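Long-range contact in putative oxidoreductase (PDB 2ISM), which is a putative oxidoreductase of the glucose/sorbosone dehydrogenase family, built as a beta-propeller and modelled with a bound calcium ion: residues Leu78-His83 / Pro90-Tyr95. Sequence-based numbering, arbitrary orientation.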
ATOM      1  N   LEU B  78      -2.781  24.962 -13.753  1.00 12.18           N
ATOM      2  CA  LEU B  78      -2.332  24.092 -12.677  1.00  8.64           C
ATOM      3  C   LEU B  78      -2.902  22.941 -11.841  1.00  9.60           C
ATOM      4  O   LEU B  78      -2.366  21.833 -11.863  1.00 11.33           O
ATOM      5  CB  LEU B  78      -1.927  25.116 -11.607  1.00  9.56           C
ATOM      6  CG  LEU B  78      -1.112  26.290 -12.181  1.00 10.67           C
ATOM      7  CD1 LEU B  78      -0.894  27.353 -11.112  1.00 11.52           C
ATOM      8  CD2 LEU B  78       0.233  25.782 -12.730  1.00 11.97           C
ATOM      9  N   GLY B  79      -3.976  23.210 -11.102  1.00  7.89           N
ATOM     10  CA  GLY B  79      -4.583  22.195 -10.251  1.00  9.77           C
ATOM     11  C   GLY B  79      -5.788  21.689 -11.019  1.00 12.26           C
ATOM     12  O   GLY B  79      -6.327  22.387 -11.883  1.00 11.95           O
ATOM     13  N   LEU B  80      -6.226  20.477 -10.683  1.00  8.79           N
ATOM     14  CA  LEU B  80      -7.372  19.855 -11.347  1.00 12.72           C
ATOM     15  C   LEU B  80      -8.068  18.922 -10.355  1.00 12.97           C
ATOM     16  O   LEU B  80      -7.399  18.198  -9.620  1.00 13.11           O
ATOM     17  CB  LEU B  80      -6.884  19.042 -12.554  1.00 12.44           C
ATOM     18  CG  LEU B  80      -7.891  18.494 -13.562  1.00 18.93           C
ATOM     19  CD1 LEU B  80      -8.438  19.632 -14.411  1.00 19.23           C
ATOM     20  CD2 LEU B  80      -7.206  17.462 -14.447  1.00 21.76           C
ATOM     21  N   ALA B  81      -9.398  18.941 -10.323  1.00  9.49           N
ATOM     22  CA  ALA B  81     -10.128  18.056  -9.414  1.00  9.62           C
ATOM     23  C   ALA B  81     -11.570  17.847  -9.847  1.00 13.17           C
ATOM     24  O   ALA B  81     -12.249  18.788 -10.255  1.00 14.83           O
ATOM     25  CB  ALA B  81     -10.088  18.607  -7.990  1.00 11.67           C
ATOM     26  N   LEU B  82     -12.036  16.605  -9.760  1.00 13.72           N
ATOM     27  CA  LEU B  82     -13.410  16.289 -10.138  1.00 14.70           C
ATOM     28  C   LEU B  82     -14.351  16.639  -8.988  1.00 14.47           C
ATOM     29  O   LEU B  82     -13.961  16.578  -7.820  1.00 13.88           O
ATOM     30  CB  LEU B  82     -13.553  14.792 -10.454  1.00 16.03           C
ATOM     31  CG  LEU B  82     -12.624  14.158 -11.490  1.00 14.75           C
ATOM     32  CD1 LEU B  82     -12.922  12.669 -11.584  1.00 18.11           C
ATOM     33  CD2 LEU B  82     -12.817  14.821 -12.844  1.00 14.32           C
ATOM     34  N   HIS B  83     -15.583  17.007  -9.323  1.00 12.67           N
ATOM     35  CA  HIS B  83     -16.585  17.330  -8.312  1.00 14.10           C
ATOM     36  C   HIS B  83     -16.744  16.072  -7.455  1.00 16.46           C
ATOM     37  O   HIS B  83     -16.674  14.962  -7.969  1.00 16.84           O
ATOM     38  CB  HIS B  83     -17.914  17.683  -8.992  1.00 14.80           C
ATOM     39  CG  HIS B  83     -18.971  18.171  -8.052  1.00 13.94           C
ATOM     40  ND1 HIS B  83     -19.565  17.357  -7.110  1.00 17.75           N
ATOM     41  CD2 HIS B  83     -19.541  19.391  -7.909  1.00 15.03           C
ATOM     42  CE1 HIS B  83     -20.456  18.056  -6.428  1.00 13.18           C
ATOM     43  NE2 HIS B  83     -20.460  19.292  -6.893  1.00 17.19           N
ATOM     44  N   PRO B  90     -21.739  16.753 -13.128  1.00 20.23           N
ATOM     45  CA  PRO B  90     -20.767  16.717 -14.224  1.00 19.06           C
ATOM     46  C   PRO B  90     -19.970  18.003 -14.115  1.00 19.92           C
ATOM     47  O   PRO B  90     -20.332  19.013 -14.717  1.00 20.00           O
ATOM     48  CB  PRO B  90     -21.656  16.659 -15.452  1.00 23.52           C
ATOM     49  CG  PRO B  90     -22.765  17.565 -15.061  1.00 25.22           C
ATOM     50  CD  PRO B  90     -23.074  17.110 -13.645  1.00 24.37           C
ATOM     51  N   TYR B  91     -18.869  17.965 -13.378  1.00 15.53           N
ATOM     52  CA  TYR B  91     -18.072  19.168 -13.213  1.00 15.84           C
ATOM     53  C   TYR B  91     -16.624  18.788 -12.925  1.00 17.25           C
ATOM     54  O   TYR B  91     -16.341  17.924 -12.095  1.00 14.95           O
ATOM     55  CB  TYR B  91     -18.550  20.208 -12.199  1.00 16.05           C
ATOM     56  CG  TYR B  91     -19.935  20.737 -12.508  1.00 21.83           C
ATOM     57  CD1 TYR B  91     -20.159  21.535 -13.632  1.00 22.51           C
ATOM     58  CD2 TYR B  91     -21.027  20.411 -11.701  1.00 22.94           C
ATOM     59  CE1 TYR B  91     -21.438  21.994 -13.945  1.00 23.79           C
ATOM     60  CE2 TYR B  91     -22.312  20.867 -12.006  1.00 24.65           C
ATOM     61  CZ  TYR B  91     -22.509  21.656 -13.130  1.00 26.77           C
ATOM     62  OH  TYR B  91     -23.772  22.097 -13.446  1.00 26.34           O
ATOM     63  N   VAL B  92     -15.716  19.444 -13.640  1.00 13.46           N
ATOM     64  CA  VAL B  92     -14.284  19.247 -13.475  1.00 13.95           C
ATOM     65  C   VAL B  92     -13.746  20.617 -13.067  1.00 14.80           C
ATOM     66  O   VAL B  92     -13.978  21.615 -13.758  1.00 13.31           O
ATOM     67  CB  VAL B  92     -13.601  18.813 -14.795  1.00 12.26           C
ATOM     68  CG1 VAL B  92     -12.089  18.739 -14.601  1.00 15.41           C
ATOM     69  CG2 VAL B  92     -14.134  17.454 -15.239  1.00 17.32           C
ATOM     70  N   TYR B  93     -13.047  20.671 -11.938  1.00 11.09           N
ATOM     71  CA  TYR B  93     -12.504  21.934 -11.460  1.00  9.01           C
ATOM     72  C   TYR B  93     -11.058  22.088 -11.885  1.00 11.45           C
ATOM     73  O   TYR B  93     -10.315  21.110 -11.961  1.00 12.06           O
ATOM     74  CB  TYR B  93     -12.622  22.019  -9.937  1.00  9.99           C
ATOM     75  CG  TYR B  93     -14.059  22.142  -9.465  1.00 12.37           C
ATOM     76  CD1 TYR B  93     -14.550  23.351  -8.966  1.00  9.54           C
ATOM     77  CD2 TYR B  93     -14.933  21.058  -9.547  1.00 15.47           C
ATOM     78  CE1 TYR B  93     -15.870  23.477  -8.558  1.00  9.68           C
ATOM     79  CE2 TYR B  93     -16.263  21.173  -9.143  1.00 13.17           C
ATOM     80  CZ  TYR B  93     -16.722  22.385  -8.652  1.00 14.53           C
ATOM     81  OH  TYR B  93     -18.040  22.508  -8.263  1.00 18.41           O
ATOM     82  N   ALA B  94     -10.667  23.321 -12.177  1.00  9.27           N
ATOM     83  CA  ALA B  94      -9.302  23.598 -12.594  1.00  9.82           C
ATOM     84  C   ALA B  94      -8.869  24.960 -12.093  1.00  9.49           C
ATOM     85  O   ALA B  94      -9.676  25.890 -12.031  1.00 10.95           O
ATOM     86  CB  ALA B  94      -9.200  23.544 -14.115  1.00 10.62           C
ATOM     87  N   TYR B  95      -7.592  25.060 -11.730  1.00  7.64           N
ATOM     88  CA  TYR B  95      -6.989  26.299 -11.244  1.00  9.35           C
ATOM     89  C   TYR B  95      -6.144  26.816 -12.400  1.00  8.22           C
ATOM     90  O   TYR B  95      -5.309  26.078 -12.921  1.00  9.43           O
ATOM     91  CB  TYR B  95      -6.080  25.998 -10.044  1.00  9.02           C
ATOM     92  CG  TYR B  95      -5.465  27.212  -9.367  1.00 10.30           C
ATOM     93  CD1 TYR B  95      -5.862  27.589  -8.082  1.00 12.09           C
ATOM     94  CD2 TYR B  95      -4.462  27.956  -9.990  1.00  8.64           C
ATOM     95  CE1 TYR B  95      -5.273  28.676  -7.429  1.00 12.58           C
ATOM     96  CE2 TYR B  95      -3.865  29.054  -9.347  1.00  6.02           C
ATOM     97  CZ  TYR B  95      -4.275  29.403  -8.067  1.00 10.39           C
ATOM     98  OH  TYR B  95      -3.695  30.466  -7.412  1.00 13.20           O
TER
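Ala81 and Tyr93 form a hydrogen-bonded antiparallel pair, Ala81 N reaching Tyr93 O at 2.9 Å and Tyr93 N reaching Ala81 O at 2.6 Å, while Tyr95 N to Gly79 O and His83 N to Tyr91 O continue the ladder between strands whose N-to-C directions make 166°, close to antiparallel. The non-hydrogen-bonded pairs, Leu80 with Ala94 and Leu82 with Val92, turn their side chains to the same face. There the two methyls of Val92 divide the work: CG1 meets Leu80 CD1, which lies across it, at 3.8 Å, and CG2 meets Leu82 CD2 side by side, while small Ala94 lets Leu80 CD1 lie close to its CB. On the opposite face small Ala81 sits beside Tyr93. With CG beside its own backbone N (chi1 -69°), the Tyr93 ring runs alongside His83, which meets its edge with CB, and His83 CD2 touches Tyr93 OH at 3.5 Å. The Tyr93 hydroxyl forms hydrogen bonds with Pro176 O and Arg109 NH1, and His83 ND1 accepts from Arg85 N, so both polar groups are held in this buried place. Tyr95 CB lies 3.6 Å from Gly79 N, and Leu78 CD1 packs against the Tyr95 ring. This hairpin supplies the first two strands of a four-stranded propeller blade: strand 104-112 pairs with 92-98 on its far side, and the leucine-valine face packs on strands 33-38 and 44-48 of the preceding blade.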